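Local coordinates for leucine aminopeptidase (Parabacteroides distasonis, PDB 3TC8), which probably cleaves amino acids from the N-terminal ends of peptides as a zinc-dependent aminopeptidase of family M28, at residues 56-61 and 137-142; 70-75 and 179-184; 96-101 and 252-257; 149-154 and 304-309; 197-202 and 300-305. All coordinates share one frame; numbering follows the deposited sequence. Where two conformers were deposited one is given.

Contact 1. Residues 56-61 and 137-142; sequences SELKRF and EIARQI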
# COMPACT_ATOMS: atom_id res chain seq x y z
N SER A 56 15.14 6.73 -4.62
CA SER A 56 15.99 7.81 -4.13
C SER A 56 15.47 8.46 -2.87
O SER A 56 16.27 8.90 -2.03
CB SER A 56 16.33 8.81 -5.24
OG SER A 56 15.24 9.54 -5.61
N GLU A 57 14.16 8.55 -2.72
CA GLU A 57 13.60 9.13 -1.58
C GLU A 57 13.91 8.23 -0.31
O GLU A 57 14.39 8.70 0.72
CB GLU A 57 12.12 9.43 -1.89
CG GLU A 57 11.55 10.41 -0.95
CD GLU A 57 12.03 11.89 -1.17
OE1 GLU A 57 11.87 12.70 -0.22
OE2 GLU A 57 12.56 12.24 -2.27
N LEU A 58 13.73 6.89 -0.46
CA LEU A 58 14.07 6.00 0.66
C LEU A 58 15.56 6.08 1.00
O LEU A 58 15.94 6.06 2.16
CB LEU A 58 13.65 4.56 0.35
CG LEU A 58 12.15 4.30 0.29
CD1 LEU A 58 11.95 2.87 -0.23
CD2 LEU A 58 11.46 4.52 1.62
N LYS A 59 16.41 6.20 -0.00
CA LYS A 59 17.81 6.28 0.28
C LYS A 59 18.15 7.56 1.05
O LYS A 59 18.99 7.54 1.95
CB LYS A 59 18.56 6.19 -1.04
CG LYS A 59 20.04 6.03 -0.85
CD LYS A 59 20.75 5.58 -2.10
CE LYS A 59 22.30 5.56 -2.02
NZ LYS A 59 22.93 4.82 -3.17
N ARG A 60 17.50 8.66 0.68
CA ARG A 60 17.79 9.92 1.37
C ARG A 60 17.40 9.85 2.83
O ARG A 60 18.06 10.47 3.67
CB ARG A 60 17.01 11.05 0.69
CG ARG A 60 16.76 12.29 1.51
CD ARG A 60 15.93 13.29 0.69
NE ARG A 60 16.57 13.61 -0.61
CZ ARG A 60 16.03 13.43 -1.81
NH1 ARG A 60 14.78 13.02 -1.95
NH2 ARG A 60 16.75 13.69 -2.87
N PHE A 61 16.40 9.08 3.19
CA PHE A 61 16.02 8.91 4.58
C PHE A 61 17.02 8.08 5.37
O PHE A 61 16.91 7.98 6.58
CB PHE A 61 14.65 8.23 4.68
CG PHE A 61 13.53 8.92 3.95
CD1 PHE A 61 13.52 10.30 3.67
CD2 PHE A 61 12.48 8.18 3.45
CE1 PHE A 61 12.45 10.88 3.00
CE2 PHE A 61 11.41 8.75 2.80
CZ PHE A 61 11.41 10.10 2.55
N GLU A 137 6.25 9.34 4.13
CA GLU A 137 6.30 10.24 5.27
C GLU A 137 6.67 9.51 6.56
O GLU A 137 7.46 10.00 7.37
CB GLU A 137 5.00 11.00 5.38
CG GLU A 137 4.89 11.88 6.61
CD GLU A 137 5.99 12.92 6.77
OE1 GLU A 137 6.68 13.25 5.78
OE2 GLU A 137 6.13 13.48 7.90
N ILE A 138 6.15 8.30 6.75
CA ILE A 138 6.53 7.45 7.88
C ILE A 138 8.02 7.17 7.84
O ILE A 138 8.74 7.31 8.83
CB ILE A 138 5.68 6.17 7.90
CG1 ILE A 138 4.26 6.48 8.35
CG2 ILE A 138 6.32 5.07 8.79
CD1 ILE A 138 3.25 5.46 7.97
N ALA A 139 8.54 6.81 6.65
CA ALA A 139 9.93 6.50 6.50
C ALA A 139 10.81 7.74 6.74
O ALA A 139 11.90 7.64 7.31
CB ALA A 139 10.16 5.93 5.07
N ARG A 140 10.33 8.92 6.33
CA ARG A 140 11.04 10.14 6.61
C ARG A 140 11.22 10.35 8.10
O ARG A 140 12.29 10.71 8.60
CB ARG A 140 10.33 11.34 5.98
CG ARG A 140 11.15 12.62 6.03
CD ARG A 140 10.50 13.79 5.30
NE ARG A 140 9.32 14.29 6.00
CZ ARG A 140 9.30 15.35 6.78
NH1 ARG A 140 10.35 16.14 6.95
NH2 ARG A 140 8.18 15.65 7.37
N GLN A 141 10.17 10.08 8.87
CA GLN A 141 10.23 10.19 10.31
C GLN A 141 11.14 9.12 10.93
O GLN A 141 11.93 9.43 11.83
CB GLN A 141 8.86 10.10 10.91
CG GLN A 141 7.92 11.26 10.52
CD GLN A 141 8.44 12.61 10.84
OE1 GLN A 141 9.12 12.80 11.88
NE2 GLN A 141 8.16 13.59 9.98
N ILE A 142 11.09 7.90 10.44
CA ILE A 142 11.95 6.85 10.93
C ILE A 142 13.41 7.21 10.70
O ILE A 142 14.26 7.00 11.57
CB ILE A 142 11.61 5.48 10.26
CG1 ILE A 142 10.24 5.00 10.70
CG2 ILE A 142 12.70 4.44 10.53
CD1 ILE A 142 9.67 3.91 9.80
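The ring of Phe-61 lies flat against Arg-140 where the chain of helix 45-60 packs on helix 125-144, on the flank of the alpha/beta fold of this M28 peptidase. CA of Arg-140 stands 3.7 Å above the ring plane over its centre, and its CB makes a CH-pi contact, 3.9 Å from the centroid of the Phe-61 ring. The opposite face of that ring is taken by the carbonyl oxygen of Glu-57, one turn earlier. Ala-139 comes in obliquely, its CB 3.6 Å from CD2 of Phe-61, and the same methyl meets CD2 of Leu-58 at 3.9 Å. Cutting Phe-61 back to an alanine would probably open a gap and take away much of the apolar cover of Arg-140 CB and part of that of Ala-139 CB. The guanidinium of Arg-140 does not stack on the ring: the planes stand 62° apart. A bend in the arginine chain (chi3 71°) carries NE and NH2 back to Glu-137, one to each oxygen. NE reaches OE1 of Glu-137 at 2.8 Å, while OE2 of Glu-137 also accepts from NE2 of Gln-141, which arrives from above the carboxylate plane at 2.9 Å.

Contact 2. Residues 70-75 and 179-184; sequences AILTAY and TQFWAK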
# COMPACT_ATOMS: atom_id res chain seq x y z
N ALA A 70 12.12 -8.02 -11.71
CA ALA A 70 11.72 -9.32 -12.20
C ALA A 70 10.75 -9.13 -13.34
O ALA A 70 9.94 -8.20 -13.33
CB ALA A 70 11.05 -10.14 -11.11
N ILE A 71 10.79 -10.03 -14.32
CA ILE A 71 9.78 -10.05 -15.37
C ILE A 71 8.61 -10.91 -14.91
O ILE A 71 8.79 -12.13 -14.69
CB ILE A 71 10.37 -10.55 -16.70
CG1 ILE A 71 11.68 -9.83 -17.00
CG2 ILE A 71 9.36 -10.34 -17.83
CD1 ILE A 71 11.43 -8.34 -17.24
N LEU A 72 7.46 -10.29 -14.76
CA LEU A 72 6.27 -10.95 -14.27
C LEU A 72 5.31 -11.07 -15.42
O LEU A 72 5.45 -10.37 -16.41
CB LEU A 72 5.67 -10.17 -13.12
CG LEU A 72 6.65 -9.92 -11.97
CD1 LEU A 72 5.97 -9.16 -10.85
CD2 LEU A 72 7.32 -11.24 -11.44
N THR A 73 4.38 -12.00 -15.36
CA THR A 73 3.46 -12.26 -16.47
C THR A 73 2.04 -11.90 -16.09
O THR A 73 1.50 -12.46 -15.14
CB THR A 73 3.57 -13.69 -16.96
OG1 THR A 73 4.94 -13.95 -17.29
CG2 THR A 73 2.63 -13.95 -18.14
N ALA A 74 1.45 -10.94 -16.80
CA ALA A 74 0.08 -10.54 -16.57
C ALA A 74 -0.90 -11.56 -17.12
O ALA A 74 -0.52 -12.48 -17.89
CB ALA A 74 -0.19 -9.18 -17.21
N TYR A 75 -2.16 -11.38 -16.75
CA TYR A 75 -3.23 -12.30 -17.15
C TYR A 75 -3.34 -12.51 -18.66
O TYR A 75 -3.79 -13.56 -19.10
CB TYR A 75 -4.60 -11.79 -16.61
CG TYR A 75 -5.09 -10.60 -17.38
CD1 TYR A 75 -4.63 -9.30 -17.12
CD2 TYR A 75 -5.97 -10.78 -18.43
CE1 TYR A 75 -5.01 -8.25 -17.90
CE2 TYR A 75 -6.35 -9.71 -19.22
CZ TYR A 75 -5.86 -8.45 -18.96
OH TYR A 75 -6.25 -7.40 -19.77
N THR A 179 4.10 -8.87 -5.13
CA THR A 179 4.12 -9.48 -3.82
C THR A 179 4.27 -10.98 -3.93
O THR A 179 5.01 -11.60 -3.17
CB THR A 179 2.85 -9.16 -3.00
OG1 THR A 179 2.70 -7.74 -2.97
CG2 THR A 179 2.99 -9.66 -1.58
N GLN A 180 3.58 -11.59 -4.90
CA GLN A 180 3.74 -13.02 -5.10
C GLN A 180 5.20 -13.38 -5.36
O GLN A 180 5.71 -14.39 -4.88
CB GLN A 180 2.83 -13.53 -6.21
CG GLN A 180 1.32 -13.53 -5.82
CD GLN A 180 0.48 -14.04 -6.95
OE1 GLN A 180 0.61 -15.22 -7.32
NE2 GLN A 180 -0.32 -13.20 -7.56
N PHE A 181 5.88 -12.61 -6.23
CA PHE A 181 7.25 -12.86 -6.56
C PHE A 181 8.13 -12.72 -5.32
O PHE A 181 8.94 -13.59 -5.03
CB PHE A 181 7.73 -11.93 -7.65
CG PHE A 181 9.18 -12.20 -8.01
CD1 PHE A 181 9.48 -13.18 -8.91
CD2 PHE A 181 10.21 -11.50 -7.40
CE1 PHE A 181 10.80 -13.50 -9.19
CE2 PHE A 181 11.55 -11.82 -7.71
CZ PHE A 181 11.82 -12.82 -8.57
N TRP A 182 7.98 -11.62 -4.59
CA TRP A 182 8.80 -11.34 -3.43
C TRP A 182 8.61 -12.39 -2.34
O TRP A 182 9.56 -12.81 -1.69
CB TRP A 182 8.44 -9.95 -2.90
CG TRP A 182 9.13 -9.62 -1.60
CD1 TRP A 182 10.39 -9.10 -1.42
CD2 TRP A 182 8.59 -9.85 -0.29
NE1 TRP A 182 10.63 -8.99 -0.08
CE2 TRP A 182 9.55 -9.44 0.65
CE3 TRP A 182 7.37 -10.30 0.17
CZ2 TRP A 182 9.31 -9.49 2.02
CZ3 TRP A 182 7.13 -10.37 1.55
CH2 TRP A 182 8.10 -9.97 2.45
N ALA A 183 7.37 -12.81 -2.13
CA ALA A 183 7.09 -13.71 -1.03
C ALA A 183 7.81 -15.05 -1.24
O ALA A 183 8.19 -15.71 -0.28
CB ALA A 183 5.61 -13.90 -0.82
N LYS A 184 7.96 -15.45 -2.50
CA LYS A 184 8.68 -16.64 -2.85
C LYS A 184 10.18 -16.41 -2.94
O LYS A 184 10.94 -17.33 -2.72
CB LYS A 184 8.15 -17.14 -4.21
CG LYS A 184 8.80 -18.36 -4.77
CD LYS A 184 8.18 -18.80 -6.11
CE LYS A 184 8.93 -19.95 -6.74
NZ LYS A 184 9.16 -21.04 -5.81
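Ala-70 and Phe-181 supply the one CH-pi interaction here. CB of Ala-70 sits almost straight above the middle of the Phe-181 ring, 3.7 Å from its centroid and only 9° off the normal, so the methyl is roughly equidistant from all six ring carbons. CG of Phe-181 is anti to the backbone N (chi1 -180°), which swings the ring off the helix toward the strand. The second kind of contact is plain apolar packing: CD2 of Leu-72 reaches CD1 of Phe-181 at 3.9 Å and lies equally near its CB, the two side chains crossing at about a right angle. Strand 64-73 is an outermost strand of the mixed sheet and pairs antiparallel with 79-89 in a beta hairpin; helix 177-184 rests against it near the protein surface. A serine in place of Phe-181 would probably cost Ala-70 CB the ring face beneath it and Leu-72 CD2 its ring-carbon contacts, opening a gap between strand and helix. No hydrogen bond crosses between the two segments. The polar links run to other parts of the chain: backbone bonds tie Ala-70 to Ala-82 and Leu-72 to Leu-80, and on the helix OG1 of Thr-179 is hydrogen-bonded to OD1 of Asp-250. One residue on from Phe-181, Trp-182 is turned to the face of the sheet, where it meets Phe-156 edge-to-face.

Contact 3. Residues 96-101 and 252-257; sequences RVLLFA and QYVISG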
# COMPACT_ATOMS: atom_id res chain seq x y z
N ARG A 96 11.69 -7.10 13.57
CA ARG A 96 11.32 -6.24 12.45
C ARG A 96 9.82 -6.13 12.29
O ARG A 96 9.08 -7.02 12.71
CB ARG A 96 11.91 -6.77 11.16
CG ARG A 96 13.37 -7.13 11.32
CD ARG A 96 14.10 -7.27 10.00
NE ARG A 96 14.18 -6.02 9.24
CZ ARG A 96 14.97 -5.01 9.57
NH1 ARG A 96 15.85 -5.11 10.58
NH2 ARG A 96 14.96 -3.90 8.84
N VAL A 97 9.39 -5.01 11.71
CA VAL A 97 8.04 -4.80 11.27
C VAL A 97 8.07 -4.43 9.80
O VAL A 97 8.90 -3.65 9.37
CB VAL A 97 7.34 -3.71 12.08
CG1 VAL A 97 6.01 -3.31 11.47
CG2 VAL A 97 7.16 -4.20 13.53
N LEU A 98 7.18 -5.04 9.02
CA LEU A 98 7.00 -4.81 7.61
C LEU A 98 5.84 -3.85 7.37
O LEU A 98 4.73 -4.14 7.77
CB LEU A 98 6.74 -6.14 6.93
CG LEU A 98 6.40 -6.09 5.43
CD1 LEU A 98 7.49 -5.52 4.62
CD2 LEU A 98 5.95 -7.48 4.94
N LEU A 99 6.13 -2.76 6.65
CA LEU A 99 5.09 -1.78 6.25
C LEU A 99 5.13 -1.73 4.73
O LEU A 99 6.18 -1.57 4.13
CB LEU A 99 5.41 -0.40 6.82
CG LEU A 99 5.56 -0.32 8.33
CD1 LEU A 99 5.93 1.14 8.74
CD2 LEU A 99 4.33 -0.77 9.08
N PHE A 100 3.94 -1.84 4.10
CA PHE A 100 3.93 -2.05 2.64
C PHE A 100 2.74 -1.44 1.99
O PHE A 100 1.75 -1.10 2.61
CB PHE A 100 4.16 -3.53 2.28
CG PHE A 100 3.16 -4.53 2.82
CD1 PHE A 100 3.12 -4.88 4.16
CD2 PHE A 100 2.34 -5.23 1.96
CE1 PHE A 100 2.31 -5.87 4.64
CE2 PHE A 100 1.51 -6.23 2.45
CZ PHE A 100 1.50 -6.57 3.75
N ALA A 101 2.87 -1.25 0.68
CA ALA A 101 1.84 -0.65 -0.18
C ALA A 101 2.22 -0.98 -1.64
O ALA A 101 3.36 -1.30 -1.90
CB ALA A 101 1.86 0.89 0.00
N GLN A 252 -2.51 -10.82 1.73
CA GLN A 252 -2.80 -12.26 1.72
C GLN A 252 -1.61 -13.08 1.25
O GLN A 252 -1.41 -14.20 1.69
CB GLN A 252 -4.03 -12.61 0.92
CG GLN A 252 -3.86 -12.62 -0.52
CD GLN A 252 -5.21 -12.80 -1.20
OE1 GLN A 252 -6.13 -12.03 -0.93
NE2 GLN A 252 -5.30 -13.73 -2.16
N TYR A 253 -0.82 -12.51 0.33
CA TYR A 253 0.31 -13.19 -0.23
C TYR A 253 1.53 -13.12 0.68
O TYR A 253 2.36 -14.02 0.66
CB TYR A 253 0.56 -12.70 -1.66
CG TYR A 253 -0.51 -13.05 -2.62
CD1 TYR A 253 -0.62 -14.34 -3.12
CD2 TYR A 253 -1.44 -12.11 -3.01
CE1 TYR A 253 -1.63 -14.68 -4.04
CE2 TYR A 253 -2.47 -12.43 -3.90
CZ TYR A 253 -2.56 -13.70 -4.41
OH TYR A 253 -3.55 -13.99 -5.31
N VAL A 254 1.62 -12.06 1.49
CA VAL A 254 2.65 -12.00 2.53
C VAL A 254 2.34 -13.08 3.58
O VAL A 254 3.25 -13.80 4.00
CB VAL A 254 2.73 -10.61 3.14
CG1 VAL A 254 3.67 -10.61 4.34
CG2 VAL A 254 3.14 -9.57 2.07
N ILE A 255 1.07 -13.22 3.97
CA ILE A 255 0.65 -14.22 4.95
C ILE A 255 0.95 -15.62 4.42
O ILE A 255 1.60 -16.43 5.09
CB ILE A 255 -0.85 -14.03 5.26
CG1 ILE A 255 -1.09 -12.73 6.04
CG2 ILE A 255 -1.39 -15.26 6.07
CD1 ILE A 255 -2.59 -12.26 6.01
N SER A 256 0.52 -15.90 3.21
CA SER A 256 0.66 -17.26 2.69
C SER A 256 2.11 -17.61 2.35
O SER A 256 2.54 -18.75 2.53
CB SER A 256 -0.25 -17.49 1.50
OG SER A 256 0.10 -16.71 0.37
N GLY A 257 2.85 -16.66 1.77
CA GLY A 257 4.19 -16.93 1.27
C GLY A 257 5.30 -16.78 2.28
O GLY A 257 6.33 -17.46 2.19
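Val-254 packs against Leu-98 and Phe-100 in a buried, wholly apolar contact between helix 250-258 and one face of strand 96-102, an inner strand of the mixed sheet. The valine is the sole helix residue of this segment to touch the strand, and it divides its two methyls between two partners. CG1 of Val-254 meets CD2 of Leu-98 at 3.9 Å, the two side chains slanting past each other. CG2 of Val-254 goes to the phenylalanine, 3.7 Å from CE2 and 3.8 Å from CZ of Phe-100, so it is the far end of the ring that is touched, by a valine pointing the opposite way. The Phe-100 ring gets there because its CG lies between the backbone N and the carbonyl carbon (chi1 59°). Leu-98 and Phe-100 are two apart on the strand and therefore face the same layer. This is the layering of an alpha/beta/alpha sandwich: Leu-99, between them, turns to the other side and packs on Leu-135 and Ile-138 of helix 125-144. On the side of Val-254, Thr-179 of helix 177-184 touches the valine, and Trp-182 of the same helix touches Leu-98. Backbone bonds to parallel neighbours hold the strand, from Val-97 to Asp-152 and from Leu-98 to Ile-197, and at its start NE of Arg-96 forms a salt bridge with OD2 of Asp-152, a charged pair buried in the fold.

Contact 4. Residues 149-154 and 304-309; sequences IGIDII and EVIYNR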
# COMPACT_ATOMS: atom_id res chain seq x y z
N ILE A 149 13.09 -0.88 16.72
CA ILE A 149 12.92 -2.13 16.02
C ILE A 149 13.25 -1.88 14.58
O ILE A 149 13.27 -0.74 14.12
CB ILE A 149 11.50 -2.63 16.14
CG1 ILE A 149 10.48 -1.55 15.77
CG2 ILE A 149 11.28 -3.08 17.57
CD1 ILE A 149 9.20 -2.10 15.32
N GLY A 150 13.60 -2.94 13.86
CA GLY A 150 13.84 -2.78 12.45
C GLY A 150 12.54 -2.54 11.70
O GLY A 150 11.52 -3.07 12.09
N ILE A 151 12.59 -1.70 10.68
CA ILE A 151 11.44 -1.45 9.83
C ILE A 151 11.83 -1.67 8.41
O ILE A 151 12.84 -1.14 7.93
CB ILE A 151 10.93 0.02 9.94
CG1 ILE A 151 10.58 0.37 11.41
CG2 ILE A 151 9.75 0.23 9.02
CD1 ILE A 151 9.40 -0.35 12.02
N ASP A 152 11.03 -2.45 7.68
CA ASP A 152 11.17 -2.57 6.23
C ASP A 152 9.96 -1.92 5.59
O ASP A 152 8.84 -2.25 5.93
CB ASP A 152 11.28 -4.04 5.82
CG ASP A 152 12.42 -4.71 6.54
OD1 ASP A 152 13.58 -4.30 6.27
OD2 ASP A 152 12.15 -5.58 7.41
N ILE A 153 10.23 -0.98 4.70
CA ILE A 153 9.21 -0.32 3.88
C ILE A 153 9.27 -1.03 2.52
O ILE A 153 10.35 -0.99 1.90
CB ILE A 153 9.51 1.16 3.71
CG1 ILE A 153 9.71 1.92 5.03
CG2 ILE A 153 8.52 1.80 2.78
CD1 ILE A 153 8.48 2.06 5.84
N ILE A 154 8.19 -1.57 2.06
CA ILE A 154 8.16 -2.20 0.73
C ILE A 154 7.05 -1.61 -0.12
O ILE A 154 5.90 -1.59 0.26
CB ILE A 154 8.07 -3.74 0.73
CG1 ILE A 154 9.20 -4.31 1.60
CG2 ILE A 154 8.12 -4.23 -0.72
CD1 ILE A 154 9.32 -5.85 1.57
N GLU A 304 2.37 5.57 15.89
CA GLU A 304 2.09 5.22 17.30
C GLU A 304 2.34 3.75 17.59
O GLU A 304 2.91 3.41 18.62
CB GLU A 304 0.68 5.63 17.67
CG GLU A 304 0.31 5.41 19.15
CD GLU A 304 0.99 6.40 20.10
OE1 GLU A 304 1.36 7.51 19.66
OE2 GLU A 304 1.10 6.10 21.31
N VAL A 305 1.91 2.88 16.68
CA VAL A 305 2.03 1.48 16.85
C VAL A 305 3.49 1.01 16.79
O VAL A 305 3.98 0.22 17.64
CB VAL A 305 1.14 0.82 15.80
CG1 VAL A 305 1.40 -0.69 15.72
CG2 VAL A 305 -0.32 1.13 16.12
N ILE A 306 4.23 1.46 15.77
CA ILE A 306 5.57 0.95 15.59
C ILE A 306 6.56 1.54 16.60
O ILE A 306 7.54 0.89 16.92
CB ILE A 306 6.10 1.09 14.13
CG1 ILE A 306 6.36 2.57 13.76
CG2 ILE A 306 5.13 0.41 13.16
CD1 ILE A 306 6.89 2.79 12.37
N TYR A 307 6.31 2.75 17.08
CA TYR A 307 7.17 3.35 18.09
C TYR A 307 6.74 3.00 19.49
O TYR A 307 7.59 3.10 20.39
CB TYR A 307 7.14 4.88 17.98
CG TYR A 307 8.04 5.43 16.89
CD1 TYR A 307 7.65 5.46 15.55
CD2 TYR A 307 9.28 5.92 17.19
CE1 TYR A 307 8.47 5.98 14.56
CE2 TYR A 307 10.13 6.43 16.21
CZ TYR A 307 9.74 6.45 14.87
OH TYR A 307 10.49 6.98 13.87
N ASN A 308 5.46 2.73 19.73
CA ASN A 308 4.93 2.88 21.06
C ASN A 308 3.79 1.94 21.42
O ASN A 308 3.10 2.21 22.39
CB ASN A 308 4.49 4.33 21.27
CG ASN A 308 4.35 4.73 22.71
OD1 ASN A 308 5.16 4.32 23.57
ND2 ASN A 308 3.40 5.60 22.98
N ARG A 309 3.65 0.81 20.72
CA ARG A 309 2.77 -0.29 21.16
C ARG A 309 3.50 -1.60 21.00
O ARG A 309 4.68 -1.60 20.68
CB ARG A 309 1.45 -0.31 20.41
CG ARG A 309 0.55 0.85 20.67
CD ARG A 309 0.01 0.86 22.12
NE ARG A 309 -0.98 1.92 22.30
CZ ARG A 309 -0.72 3.22 22.32
NH1 ARG A 309 0.52 3.64 22.33
NH2 ARG A 309 -1.73 4.11 22.40
OXT ARG A 309 2.93 -2.67 21.32
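Helix 292-308, the last of the chain, lies across one face of the mixed sheet, and Ile-306 is the residue that meets strand 150-156 here. CD1 of Ile-306 lies 4.0 Å, and its CB 4.2 Å, from CD1 of Ile-151; the two side chains cross at about a right angle, that methyl of Ile-151 resting against the flank of Ile-306. CG1 of Ile-306 lies between the backbone N and the carbonyl carbon (chi1 69°), a torsion that sets the branch alongside the strand, where CD1 meets both Ile-151 and Ile-142 of helix 125-144. Ile-149, just ahead of the strand, adds a touch of a methyl on a carbonyl oxygen: in one of its two conformers, CD1 of Ile-149 comes to 3.8 Å from the backbone O of Ile-306. Away from the strand, polar groups tie the chain end together. OE2 of Glu-304 accepts two bonds: ND2 of Asn-308 comes from above the carboxylate plane at 2.9 Å, and NH1 of Arg-309 meets the anti lone pair of that oxygen at 2.7 Å, in a salt bridge. The same NH1 of Arg-309 donates to O of Asn-308 at 3.0 Å, while NH2 has Asp-232 of helix 213-233 as a further partner. Apolar toward the sheet and polar on the outer side, this helix shows the two-sided pattern of an outer layer in an alpha/beta/alpha sandwich.

Contact 5. Residues 197-202 and 300-305; sequences ILLDMV and QTVLEV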
# COMPACT_ATOMS: atom_id res chain seq x y z
N ILE A 197 1.92 -4.45 8.12
CA ILE A 197 0.80 -3.54 7.91
C ILE A 197 0.84 -3.05 6.46
O ILE A 197 1.83 -2.44 6.04
CB ILE A 197 0.79 -2.32 8.84
CG1 ILE A 197 0.75 -2.77 10.32
CG2 ILE A 197 -0.38 -1.42 8.52
CD1 ILE A 197 0.95 -1.58 11.28
N LEU A 198 -0.21 -3.35 5.70
CA LEU A 198 -0.45 -2.85 4.36
C LEU A 198 -1.34 -1.62 4.44
O LEU A 198 -2.36 -1.64 5.10
CB LEU A 198 -1.14 -3.94 3.55
CG LEU A 198 -1.70 -3.56 2.18
CD1 LEU A 198 -0.62 -3.04 1.24
CD2 LEU A 198 -2.40 -4.74 1.55
N LEU A 199 -0.97 -0.57 3.72
CA LEU A 199 -1.80 0.60 3.52
C LEU A 199 -2.25 0.57 2.06
O LEU A 199 -1.41 0.57 1.15
CB LEU A 199 -1.03 1.89 3.77
CG LEU A 199 -0.35 2.03 5.15
CD1 LEU A 199 0.31 3.40 5.27
CD2 LEU A 199 -1.33 1.74 6.25
N ASP A 200 -3.54 0.64 1.84
CA ASP A 200 -4.09 0.67 0.48
C ASP A 200 -5.32 1.58 0.48
O ASP A 200 -6.21 1.34 1.27
CB ASP A 200 -4.44 -0.76 0.05
CG ASP A 200 -4.81 -0.91 -1.40
OD1 ASP A 200 -4.68 0.03 -2.19
OD2 ASP A 200 -5.22 -2.05 -1.83
N MSE A 201 -5.34 2.61 -0.35
CA MSE A 201 -6.49 3.53 -0.36
C MSE A 201 -6.77 4.14 1.02
O MSE A 201 -7.84 3.96 1.60
CB MSE A 201 -7.76 2.87 -0.98
CG MSE A 201 -7.55 2.49 -2.45
SE MSE A 201 -9.06 1.85 -3.34
CE MSE A 201 -9.72 3.39 -3.86
N VAL A 202 -5.74 4.82 1.49
CA VAL A 202 -5.73 5.48 2.78
C VAL A 202 -5.72 7.00 2.68
O VAL A 202 -5.39 7.69 3.64
CB VAL A 202 -4.57 4.99 3.67
CG1 VAL A 202 -4.76 3.52 4.03
CG2 VAL A 202 -3.24 5.29 3.06
N GLN A 300 -0.41 8.66 11.41
CA GLN A 300 -0.08 8.85 12.82
C GLN A 300 -0.37 7.58 13.61
O GLN A 300 0.38 7.27 14.55
CB GLN A 300 -0.84 10.06 13.38
CG GLN A 300 -0.27 10.50 14.74
CD GLN A 300 1.13 11.00 14.62
OE1 GLN A 300 1.41 11.84 13.77
NE2 GLN A 300 2.06 10.46 15.39
N THR A 301 -1.43 6.88 13.26
CA THR A 301 -1.73 5.60 13.93
C THR A 301 -0.60 4.61 13.73
O THR A 301 -0.15 3.94 14.67
CB THR A 301 -3.10 5.06 13.48
OG1 THR A 301 -4.12 5.97 13.83
CG2 THR A 301 -3.40 3.67 14.06
N VAL A 302 -0.08 4.49 12.48
CA VAL A 302 0.99 3.57 12.26
C VAL A 302 2.22 3.97 13.07
O VAL A 302 2.91 3.12 13.64
CB VAL A 302 1.30 3.43 10.74
CG1 VAL A 302 2.57 2.65 10.52
CG2 VAL A 302 0.13 2.78 10.01
N LEU A 303 2.57 5.25 13.09
CA LEU A 303 3.72 5.67 13.90
C LEU A 303 3.54 5.28 15.37
O LEU A 303 4.45 4.83 16.02
CB LEU A 303 3.94 7.20 13.79
CG LEU A 303 4.47 7.69 12.45
CD1 LEU A 303 4.53 9.20 12.44
CD2 LEU A 303 5.83 7.11 12.13
N GLU A 304 2.37 5.57 15.89
CA GLU A 304 2.09 5.22 17.30
C GLU A 304 2.34 3.75 17.59
O GLU A 304 2.91 3.41 18.62
CB GLU A 304 0.68 5.63 17.67
CG GLU A 304 0.31 5.41 19.15
CD GLU A 304 0.99 6.40 20.10
OE1 GLU A 304 1.36 7.51 19.66
OE2 GLU A 304 1.10 6.10 21.31
N VAL A 305 1.91 2.88 16.68
CA VAL A 305 2.03 1.48 16.85
C VAL A 305 3.49 1.01 16.79
O VAL A 305 3.98 0.22 17.64
CB VAL A 305 1.14 0.82 15.80
CG1 VAL A 305 1.40 -0.69 15.72
CG2 VAL A 305 -0.32 1.13 16.12
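CG2 of Val-302 is the point where the helix meets the strand: it stands 4.2 Å from CD2 of Leu-199, and CG2 of Ile-197 lies further off, 4.5 Å from that same methyl of Val-302. The Leu-199 and Val-302 side chains slant across one another, and the packing is purely apolar, without a hydrogen bond between the segments. With CG1 of Val-302 anti to the backbone N (chi1 170°), CG2 is the branch left to meet Leu-199 and Ile-197. Around this pair, Leu-99 of strand 96-102 and Ile-138 of helix 125-144 also touch Val-302. Strand 195-200 runs parallel between 96-102 and 262-266 in the alpha/beta/alpha sandwich, with helix 292-308 on one face. Backbone bonds fix it on both flanks, Ile-197 to Leu-98 and Phe-100, Leu-198 to Ile-263 and Ile-265. Beyond the strand, N of Val-202 is hydrogen-bonded to OG of Ser-130, and the side chain of Leu-199 remains about 13 Å from the zinc ion.

Contacts 3, 4 and 5 are buried and pack a helix on neighbouring parallel strands of one sheet through aliphatic groups, with an aromatic ring joining in only at contact 3. Contacts 4 and 5 share helix 292-308 and lie on one face; contact 3 lies on the other, joined to contact 2 where Thr-179 packs on Val-254. Contact 1 is partly buried and contact 2 lies at the surface; each rests on a phenylalanine face, against a helix backbone and beta carbon in the first, an alanine methyl in the second. Ile-138 and Ile-142 of contact 1 reach inward to contacts 3, 4 and 5. Carboxylate-arginine pairs accompany contacts 1 and 4, and one, Arg-96 with Asp-152, links contacts 3 and 4.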